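Local atomic coordinates of fumarate lyase (Mesorhizobium sp., PDB entry 3C8T), a protein that belongs to the fumarate lyase (fumarase/aspartase) superfamily, whose members are mostly helical and assemble as tetramers around long helix bundles. Residues Met146-Pro157 / Asn356-Glu367; Thr398-Thr406 / Glu416-Asp424. One frame throughout, in Å; residues are numbered along the deposited sequence.

Contact 1: Met146-Pro157 / Asn356-Glu367; sequences MAGRTHLQHALP and NLDHSRGLIVAE
Apolar packing joins Ala147 and Pro157 of a small antiparallel sheet to Leu357 of helix 350-357 and to Ile364 and Val365, just before helix 366-377. The contact is buried and lies where the beta hairpin of residues 146-155 meets the linker into helix 366-377. Ile364 is central. Its CG1 stands anti to the backbone N (chi1 -159°), and the extended branch brings CD1 to 3.8 Å from Ala147 CB. The same methyl reaches CB of His154. Ile364 N donates to Ser360 OG at 3.1 Å, within the turn before the helix.

Val365 and Leu357 both press on the Pro157 ring. Val365 CG1 comes to 3.5 Å from Pro157 CG, and Leu357 CD1 lies 4.1 Å from Pro157 CB; each crosses the proline at about a right angle. Leu156 starts out away from the other segment, but its CD2 methyl lies 3.4 Å from Ile364 O. Its side chain crosses that of Glu367, whose OE2 is hydrogen-bonded to Tyr428.

The His154 ring has Ala147 CB over the centre of one face, 3.6 Å above the plane. His154 CE1 at the ring edge lies 2.9 Å from Asn356 O, a close carbon-to-oxygen approach. NE2 is hydrogen-bonded to Glu259 of a neighbouring subunit. Arg149 makes salt bridges with Glu259 of that neighbouring subunit and with Glu262 of its own chain, so the apolar patch is bordered by charge.

Strand 145-150 is the middle strand of three, with helices 229-255 and 160-185 against Met146. Across the contact, helix 379-395 packs on Leu363 and Ala366.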
loop_
_atom_site.group_PDB
_atom_site.type_symbol
_atom_site.label_atom_id
_atom_site.label_comp_id
_atom_site.label_asym_id
_atom_site.label_seq_id
_atom_site.Cartn_x
_atom_site.Cartn_y
_atom_site.Cartn_z
ATOM N N MET A 146 9.439 -20.406 29.989
ATOM C CA MET A 146 8.229 -19.598 29.816
ATOM C C MET A 146 7.257 -20.379 28.912
ATOM O O MET A 146 7.654 -21.346 28.262
ATOM C CB MET A 146 8.560 -18.216 29.205
ATOM C CG MET A 146 9.026 -18.211 27.710
ATOM S SD MET A 146 9.391 -16.501 27.172
ATOM C CE MET A 146 7.745 -15.753 27.163
ATOM N N ALA A 147 6.000 -19.955 28.856
ATOM C CA ALA A 147 5.056 -20.554 27.903
ATOM C C ALA A 147 5.363 -20.086 26.456
ATOM O O ALA A 147 5.471 -18.877 26.204
ATOM C CB ALA A 147 3.633 -20.204 28.309
ATOM N N GLY A 148 5.557 -21.046 25.536
ATOM C CA GLY A 148 5.396 -20.835 24.104
ATOM C C GLY A 148 3.944 -20.496 23.782
ATOM O O GLY A 148 3.028 -21.068 24.385
ATOM N N ARG A 149 3.715 -19.564 22.852
ATOM C CA ARG A 149 2.343 -19.202 22.475
ATOM C C ARG A 149 2.064 -19.299 20.964
ATOM O O ARG A 149 2.830 -18.788 20.128
ATOM C CB ARG A 149 1.995 -17.797 22.998
ATOM C CG ARG A 149 2.056 -17.675 24.516
ATOM C CD ARG A 149 1.975 -16.269 24.988
ATOM N NE ARG A 149 1.889 -16.187 26.456
ATOM C CZ ARG A 149 2.893 -15.814 27.270
ATOM N NH1 ARG A 149 4.092 -15.474 26.778
ATOM N NH2 ARG A 149 2.701 -15.805 28.593
ATOM N N THR A 150 0.968 -19.965 20.628
ATOM C CA THR A 150 0.516 -20.057 19.253
ATOM C C THR A 150 -0.881 -19.466 19.318
ATOM O O THR A 150 -1.633 -19.770 20.251
ATOM C CB THR A 150 0.521 -21.498 18.724
ATOM O OG1 THR A 150 -0.406 -22.273 19.476
ATOM C CG2 THR A 150 1.940 -22.118 18.871
ATOM N N HIS A 151 -1.166 -18.554 18.389
ATOM C CA HIS A 151 -2.341 -17.695 18.443
ATOM C C HIS A 151 -2.700 -17.201 19.840
ATOM O O HIS A 151 -3.880 -17.232 20.252
ATOM C CB HIS A 151 -3.545 -18.312 17.721
ATOM C CG HIS A 151 -3.890 -19.715 18.143
ATOM N ND1 HIS A 151 -4.646 -19.993 19.273
ATOM C CD2 HIS A 151 -3.677 -20.909 17.528
ATOM C CE1 HIS A 151 -4.825 -21.302 19.367
ATOM N NE2 HIS A 151 -4.254 -21.879 18.318
ATOM N N LEU A 152 -1.660 -16.727 20.540
ATOM C CA LEU A 152 -1.750 -16.058 21.838
ATOM C C LEU A 152 -2.098 -16.994 23.002
ATOM O O LEU A 152 -2.318 -16.537 24.129
ATOM C CB LEU A 152 -2.674 -14.821 21.809
ATOM C CG LEU A 152 -2.418 -13.786 20.704
ATOM C CD1 LEU A 152 -3.686 -12.935 20.515
ATOM C CD2 LEU A 152 -1.197 -12.889 21.054
ATOM N N GLN A 153 -2.076 -18.290 22.721
ATOM C CA GLN A 153 -2.462 -19.292 23.716
ATOM C C GLN A 153 -1.344 -20.292 24.012
ATOM O O GLN A 153 -0.513 -20.570 23.151
ATOM C CB GLN A 153 -3.734 -20.018 23.248
ATOM C CG GLN A 153 -4.966 -19.129 23.407
ATOM C CD GLN A 153 -6.165 -19.664 22.691
ATOM O OE1 GLN A 153 -6.424 -20.867 22.711
ATOM N NE2 GLN A 153 -6.916 -18.769 22.031
ATOM N N HIS A 154 -1.344 -20.836 25.232
ATOM C CA HIS A 154 -0.244 -21.659 25.688
ATOM C C HIS A 154 -0.103 -22.866 24.759
ATOM O O HIS A 154 -1.093 -23.533 24.422
ATOM C CB HIS A 154 -0.453 -22.045 27.161
ATOM C CG HIS A 154 -0.159 -20.927 28.129
ATOM N ND1 HIS A 154 0.003 -21.129 29.489
ATOM C CD2 HIS A 154 -0.018 -19.594 27.938
ATOM C CE1 HIS A 154 0.228 -19.968 30.092
ATOM N NE2 HIS A 154 0.192 -19.019 29.174
ATOM N N ALA A 155 1.116 -23.092 24.274
ATOM C CA ALA A 155 1.360 -24.215 23.358
ATOM C C ALA A 155 2.247 -25.277 24.035
ATOM O O ALA A 155 1.714 -26.261 24.553
ATOM C CB ALA A 155 1.953 -23.714 22.026
ATOM N N LEU A 156 3.568 -25.072 24.061
ATOM C CA LEU A 156 4.477 -25.901 24.846
ATOM C C LEU A 156 5.453 -24.969 25.538
ATOM O O LEU A 156 5.513 -23.779 25.196
ATOM C CB LEU A 156 5.254 -26.890 23.969
ATOM C CG LEU A 156 4.564 -28.062 23.249
ATOM C CD1 LEU A 156 5.559 -28.820 22.417
ATOM C CD2 LEU A 156 3.838 -29.049 24.211
ATOM N N PRO A 157 6.234 -25.487 26.516
ATOM C CA PRO A 157 7.272 -24.631 27.076
ATOM C C PRO A 157 8.348 -24.186 26.056
ATOM O O PRO A 157 8.754 -24.981 25.206
ATOM C CB PRO A 157 7.897 -25.522 28.157
ATOM C CG PRO A 157 6.858 -26.530 28.461
ATOM C CD PRO A 157 6.193 -26.796 27.184
ATOM N N ASN A 356 3.262 -17.827 34.856
ATOM C CA ASN A 356 2.362 -17.988 33.714
ATOM C C ASN A 356 2.486 -19.412 33.120
ATOM O O ASN A 356 1.498 -20.013 32.702
ATOM C CB ASN A 356 2.586 -16.878 32.657
ATOM C CG ASN A 356 2.316 -15.471 33.215
ATOM O OD1 ASN A 356 1.508 -15.301 34.120
ATOM N ND2 ASN A 356 2.980 -14.469 32.666
ATOM N N LEU A 357 3.701 -19.939 33.109
ATOM C CA LEU A 357 3.948 -21.287 32.659
ATOM C C LEU A 357 3.147 -22.314 33.493
ATOM O O LEU A 357 2.631 -23.264 32.931
ATOM C CB LEU A 357 5.475 -21.581 32.612
ATOM C CG LEU A 357 5.980 -22.942 32.087
ATOM C CD1 LEU A 357 5.574 -23.263 30.665
ATOM C CD2 LEU A 357 7.528 -23.098 32.293
ATOM N N ASP A 358 3.025 -22.096 34.809
ATOM C CA ASP A 358 2.207 -22.959 35.671
ATOM C C ASP A 358 0.692 -22.726 35.569
ATOM O O ASP A 358 -0.083 -23.496 36.149
ATOM C CB ASP A 358 2.651 -22.865 37.142
ATOM C CG ASP A 358 4.052 -23.478 37.391
ATOM O OD1 ASP A 358 4.466 -24.412 36.638
ATOM O OD2 ASP A 358 4.745 -23.021 38.351
ATOM N N HIS A 359 0.267 -21.711 34.806
ATOM C CA HIS A 359 -1.149 -21.320 34.720
ATOM C C HIS A 359 -2.041 -22.541 34.407
ATOM O O HIS A 359 -3.068 -22.749 35.073
ATOM C CB HIS A 359 -1.377 -20.171 33.698
ATOM C CG HIS A 359 -2.825 -19.825 33.487
ATOM N ND1 HIS A 359 -3.667 -20.584 32.697
ATOM C CD2 HIS A 359 -3.595 -18.836 34.012
ATOM C CE1 HIS A 359 -4.889 -20.076 32.742
ATOM N NE2 HIS A 359 -4.871 -19.010 33.526
ATOM N N SER A 360 -1.634 -23.339 33.418
ATOM C CA SER A 360 -2.416 -24.503 32.967
ATOM C C SER A 360 -2.235 -25.766 33.847
ATOM O O SER A 360 -2.864 -26.782 33.604
ATOM C CB SER A 360 -2.094 -24.830 31.505
ATOM O OG SER A 360 -0.733 -25.253 31.368
ATOM N N ARG A 361 -1.387 -25.689 34.865
ATOM C CA ARG A 361 -1.206 -26.777 35.824
ATOM C C ARG A 361 -0.903 -28.108 35.142
ATOM O O ARG A 361 -1.500 -29.150 35.480
ATOM C CB ARG A 361 -2.409 -26.873 36.772
ATOM C CG ARG A 361 -2.752 -25.511 37.421
ATOM C CD ARG A 361 -3.745 -25.636 38.586
ATOM N NE ARG A 361 -3.279 -26.554 39.633
ATOM C CZ ARG A 361 -4.076 -27.043 40.588
ATOM N NH1 ARG A 361 -5.365 -26.680 40.611
ATOM N NH2 ARG A 361 -3.598 -27.887 41.505
ATOM N N GLY A 362 0.021 -28.048 34.178
ATOM C CA GLY A 362 0.548 -29.222 33.514
ATOM C C GLY A 362 -0.104 -29.493 32.177
ATOM O O GLY A 362 0.409 -30.255 31.379
ATOM N N LEU A 363 -1.234 -28.859 31.908
ATOM C CA LEU A 363 -1.914 -29.059 30.626
ATOM C C LEU A 363 -0.980 -28.735 29.455
ATOM O O LEU A 363 -0.962 -29.438 28.463
ATOM C CB LEU A 363 -3.216 -28.255 30.573
ATOM C CG LEU A 363 -4.303 -28.900 31.465
ATOM C CD1 LEU A 363 -5.254 -27.862 32.082
ATOM C CD2 LEU A 363 -5.097 -29.927 30.693
ATOM N N ILE A 364 -0.154 -27.703 29.624
ATOM C CA ILE A 364 0.802 -27.270 28.595
ATOM C C ILE A 364 1.819 -28.352 28.186
ATOM O O ILE A 364 2.483 -28.203 27.163
ATOM C CB ILE A 364 1.537 -25.939 29.034
ATOM C CG1 ILE A 364 2.139 -25.185 27.825
ATOM C CG2 ILE A 364 2.567 -26.218 30.158
ATOM C CD1 ILE A 364 2.820 -23.907 28.207
ATOM N N VAL A 365 1.955 -29.402 29.003
ATOM C CA VAL A 365 2.838 -30.551 28.729
ATOM C C VAL A 365 2.065 -31.913 28.656
ATOM O O VAL A 365 2.646 -33.007 28.776
ATOM C CB VAL A 365 4.099 -30.611 29.667
ATOM C CG1 VAL A 365 5.045 -29.430 29.358
ATOM C CG2 VAL A 365 3.734 -30.647 31.182
ATOM N N ALA A 366 0.761 -31.849 28.382
ATOM C CA ALA A 366 0.005 -33.054 28.007
ATOM C C ALA A 366 0.781 -33.900 26.983
ATOM O O ALA A 366 0.884 -35.125 27.137
ATOM C CB ALA A 366 -1.351 -32.676 27.461
ATOM N N GLU A 367 1.333 -33.243 25.947
ATOM C CA GLU A 367 2.148 -33.927 24.920
ATOM C C GLU A 367 3.263 -34.828 25.497
ATOM O O GLU A 367 3.505 -35.921 24.978
ATOM C CB GLU A 367 2.791 -32.914 23.954
ATOM C CG GLU A 367 3.296 -33.589 22.660
ATOM C CD GLU A 367 4.248 -32.706 21.823
ATOM O OE1 GLU A 367 3.830 -32.263 20.709
ATOM O OE2 GLU A 367 5.412 -32.471 22.269
#

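Contact 2: Thr398-Thr406 / Glu416-Asp424; sequences TGLFEVLRT and EEALRDLTD
Glu416 OE2 is gripped by two nitrogens of Arg405, NE at 2.8 Å and NH2 at 3.0 Å. The hold is side-on, and both nitrogens come from the same face of the carboxylate. NE arrives well above that plane, 56° out of it. A weak third bond runs from NH2 to Glu416 OE1. On its other side Arg405 NH1 meets Glu402 OE2 at 2.8 Å, through the syn lone pair of that oxygen. The arginine is thus fixed between two acids.

Beneath this network lies the Phe401 ring, with CG anti to the backbone N (chi1 167°), which carries it toward helix 416-422. Arg420 lies along one face. Its CG makes a CH-pi contact, 3.9 Å from the ring centroid, and its guanidinium continues over the rim; Arg420 NH2 lies 3.4 Å from Phe401 CE2. Arg405 CB touches the opposite face, and Leu419 CB sits at the edge in plane. Deeper, Leu404 CD1 meets Leu419 CD2 at 4.1 Å. Thr423 OG1 donates to Leu419 O at 2.7 Å.

The two short helices run roughly antiparallel (154°). Their contact pairs an apolar inner side with a charged outer rim, where the acids probably offset the closeness of Arg405 and Arg420.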
loop_
_atom_site.group_PDB
_atom_site.type_symbol
_atom_site.label_atom_id
_atom_site.label_comp_id
_atom_site.label_asym_id
_atom_site.label_seq_id
_atom_site.Cartn_x
_atom_site.Cartn_y
_atom_site.Cartn_z
ATOM N N THR A 398 -8.994 -28.578 38.216
ATOM C CA THR A 398 -7.808 -29.093 38.925
ATOM C C THR A 398 -6.606 -29.315 37.959
ATOM O O THR A 398 -6.750 -29.168 36.727
ATOM C CB THR A 398 -8.153 -30.377 39.708
ATOM O OG1 THR A 398 -7.043 -30.761 40.540
ATOM C CG2 THR A 398 -8.542 -31.524 38.765
ATOM N N GLY A 399 -5.438 -29.660 38.507
ATOM C CA GLY A 399 -4.246 -29.945 37.690
ATOM C C GLY A 399 -4.269 -31.276 36.935
ATOM O O GLY A 399 -4.934 -32.248 37.331
ATOM N N LEU A 400 -3.532 -31.331 35.834
ATOM C CA LEU A 400 -3.467 -32.561 35.067
ATOM C C LEU A 400 -2.925 -33.767 35.858
ATOM O O LEU A 400 -3.455 -34.879 35.699
ATOM C CB LEU A 400 -2.713 -32.360 33.747
ATOM C CG LEU A 400 -2.601 -33.587 32.818
ATOM C CD1 LEU A 400 -3.959 -34.095 32.291
ATOM C CD2 LEU A 400 -1.620 -33.351 31.690
ATOM N N PHE A 401 -1.891 -33.565 36.685
ATOM C CA PHE A 401 -1.330 -34.679 37.498
ATOM C C PHE A 401 -2.399 -35.307 38.414
ATOM O O PHE A 401 -2.508 -36.546 38.488
ATOM C CB PHE A 401 -0.104 -34.286 38.356
ATOM C CG PHE A 401 0.248 -35.336 39.411
ATOM C CD1 PHE A 401 0.833 -36.546 39.041
ATOM C CD2 PHE A 401 -0.059 -35.129 40.769
ATOM C CE1 PHE A 401 1.120 -37.544 39.986
ATOM C CE2 PHE A 401 0.227 -36.114 41.733
ATOM C CZ PHE A 401 0.819 -37.318 41.339
ATOM N N GLU A 402 -3.165 -34.441 39.093
ATOM C CA GLU A 402 -4.223 -34.900 39.985
ATOM C C GLU A 402 -5.347 -35.668 39.257
ATOM O O GLU A 402 -6.008 -36.487 39.860
ATOM C CB GLU A 402 -4.810 -33.769 40.839
ATOM C CG GLU A 402 -3.825 -32.934 41.737
ATOM C CD GLU A 402 -2.967 -33.727 42.765
ATOM O OE1 GLU A 402 -2.002 -33.108 43.310
ATOM O OE2 GLU A 402 -3.242 -34.925 43.056
ATOM N N VAL A 403 -5.552 -35.421 37.968
ATOM C CA VAL A 403 -6.519 -36.225 37.205
ATOM C C VAL A 403 -5.866 -37.539 36.782
ATOM O O VAL A 403 -6.413 -38.627 37.048
ATOM C CB VAL A 403 -7.081 -35.465 35.985
ATOM C CG1 VAL A 403 -8.021 -36.342 35.166
ATOM C CG2 VAL A 403 -7.836 -34.199 36.429
ATOM N N LEU A 404 -4.672 -37.455 36.187
ATOM C CA LEU A 404 -4.005 -38.635 35.588
ATOM C C LEU A 404 -3.648 -39.746 36.569
ATOM O O LEU A 404 -3.676 -40.932 36.224
ATOM C CB LEU A 404 -2.747 -38.234 34.789
ATOM C CG LEU A 404 -2.939 -37.374 33.535
ATOM C CD1 LEU A 404 -1.574 -37.074 32.918
ATOM C CD2 LEU A 404 -3.910 -38.003 32.515
ATOM N N ARG A 405 -3.311 -39.337 37.784
ATOM C CA ARG A 405 -2.933 -40.236 38.867
ATOM C C ARG A 405 -4.059 -41.201 39.263
ATOM O O ARG A 405 -3.785 -42.260 39.825
ATOM C CB ARG A 405 -2.525 -39.408 40.102
ATOM C CG ARG A 405 -3.701 -39.065 41.028
ATOM C CD ARG A 405 -3.290 -38.231 42.226
ATOM N NE ARG A 405 -2.333 -38.890 43.114
ATOM C CZ ARG A 405 -1.792 -38.310 44.187
ATOM N NH1 ARG A 405 -2.123 -37.057 44.522
ATOM N NH2 ARG A 405 -0.919 -38.990 44.936
ATOM N N THR A 406 -5.313 -40.827 39.002
ATOM C CA THR A 406 -6.464 -41.649 39.383
ATOM C C THR A 406 -6.893 -42.544 38.212
ATOM O O THR A 406 -7.878 -43.274 38.340
ATOM C CB THR A 406 -7.711 -40.800 39.808
ATOM O OG1 THR A 406 -8.274 -40.120 38.681
ATOM C CG2 THR A 406 -7.384 -39.794 40.902
ATOM N N GLU A 416 3.393 -42.926 39.399
ATOM C CA GLU A 416 3.093 -41.584 39.870
ATOM C C GLU A 416 4.282 -40.629 39.872
ATOM O O GLU A 416 4.109 -39.432 39.615
ATOM C CB GLU A 416 2.517 -41.633 41.278
ATOM C CG GLU A 416 1.016 -41.481 41.314
ATOM C CD GLU A 416 0.505 -41.068 42.693
ATOM O OE1 GLU A 416 1.301 -40.597 43.528
ATOM O OE2 GLU A 416 -0.713 -41.206 42.940
ATOM N N GLU A 417 5.473 -41.143 40.185
ATOM C CA GLU A 417 6.671 -40.305 40.200
ATOM C C GLU A 417 6.905 -39.786 38.760
ATOM O O GLU A 417 6.995 -38.588 38.536
ATOM C CB GLU A 417 7.876 -41.100 40.716
ATOM C CG GLU A 417 9.075 -40.205 41.143
ATOM C CD GLU A 417 8.789 -39.366 42.424
ATOM O OE1 GLU A 417 9.529 -38.381 42.674
ATOM O OE2 GLU A 417 7.830 -39.687 43.177
ATOM N N ALA A 418 6.981 -40.702 37.799
ATOM C CA ALA A 418 7.070 -40.326 36.378
ATOM C C ALA A 418 5.968 -39.305 35.958
ATOM O O ALA A 418 6.266 -38.358 35.239
ATOM C CB ALA A 418 7.010 -41.574 35.486
ATOM N N LEU A 419 4.724 -39.495 36.431
ATOM C CA LEU A 419 3.629 -38.550 36.135
ATOM C C LEU A 419 3.882 -37.133 36.663
ATOM O O LEU A 419 3.637 -36.151 35.936
ATOM C CB LEU A 419 2.263 -39.074 36.636
ATOM C CG LEU A 419 1.594 -40.120 35.736
ATOM C CD1 LEU A 419 0.288 -40.618 36.355
ATOM C CD2 LEU A 419 1.363 -39.533 34.296
ATOM N N ARG A 420 4.355 -37.041 37.911
ATOM C CA ARG A 420 4.847 -35.786 38.488
ATOM C C ARG A 420 5.933 -35.118 37.629
ATOM O O ARG A 420 5.848 -33.928 37.358
ATOM C CB ARG A 420 5.406 -36.005 39.902
ATOM C CG ARG A 420 4.369 -36.326 40.870
ATOM C CD ARG A 420 4.957 -36.439 42.235
ATOM N NE ARG A 420 3.916 -36.831 43.174
ATOM C CZ ARG A 420 3.029 -35.994 43.702
ATOM N NH1 ARG A 420 3.041 -34.690 43.398
ATOM N NH2 ARG A 420 2.129 -36.470 44.545
ATOM N N ASP A 421 6.936 -35.890 37.212
ATOM C CA ASP A 421 8.014 -35.387 36.334
ATOM C C ASP A 421 7.482 -34.881 34.950
ATOM O O ASP A 421 7.828 -33.792 34.486
ATOM C CB ASP A 421 9.081 -36.481 36.153
ATOM C CG ASP A 421 9.878 -36.762 37.454
ATOM O OD1 ASP A 421 9.801 -35.915 38.390
ATOM O OD2 ASP A 421 10.580 -37.820 37.529
ATOM N N LEU A 422 6.625 -35.677 34.327
ATOM C CA LEU A 422 6.098 -35.396 32.983
ATOM C C LEU A 422 5.125 -34.215 32.937
ATOM O O LEU A 422 5.002 -33.560 31.909
ATOM C CB LEU A 422 5.423 -36.641 32.394
ATOM C CG LEU A 422 6.369 -37.813 32.104
ATOM C CD1 LEU A 422 5.588 -39.123 31.983
ATOM C CD2 LEU A 422 7.206 -37.542 30.860
ATOM N N THR A 423 4.441 -33.968 34.051
ATOM C CA THR A 423 3.538 -32.847 34.168
ATOM C C THR A 423 4.192 -31.568 34.659
ATOM O O THR A 423 3.512 -30.558 34.759
ATOM C CB THR A 423 2.252 -33.189 34.993
ATOM O OG1 THR A 423 2.604 -33.675 36.297
ATOM C CG2 THR A 423 1.429 -34.232 34.258
ATOM N N ASP A 424 5.494 -31.600 34.958
ATOM C CA ASP A 424 6.274 -30.371 35.254
ATOM C C ASP A 424 6.809 -29.765 33.961
ATOM O O ASP A 424 7.696 -30.334 33.314
ATOM C CB ASP A 424 7.467 -30.655 36.174
ATOM C CG ASP A 424 8.218 -29.368 36.612
ATOM O OD1 ASP A 424 8.060 -28.270 36.005
ATOM O OD2 ASP A 424 8.998 -29.471 37.586
#

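Both contacts are largely buried, but their settings differ. Contact 1 ties the sheet region to the linker around residues 356-367, and two other subunits reach it. Contact 2 pairs two short helices within the C-terminal part of the chain, farther from the chain centre, and no other chain of the assembly touches its segments. Contact 1 is held across by apolar packing, and its main polar groups turn to partners beyond the two segments. Contact 2 carries its own salt bridges at its rim. Helix 366-377 begins in contact 1 and also packs on contact 2, where Val369 touches Leu404 and Leu419. Their centres are about 16 Å apart. Arg361 O probably accepts a hydrogen bond from Leu400 N.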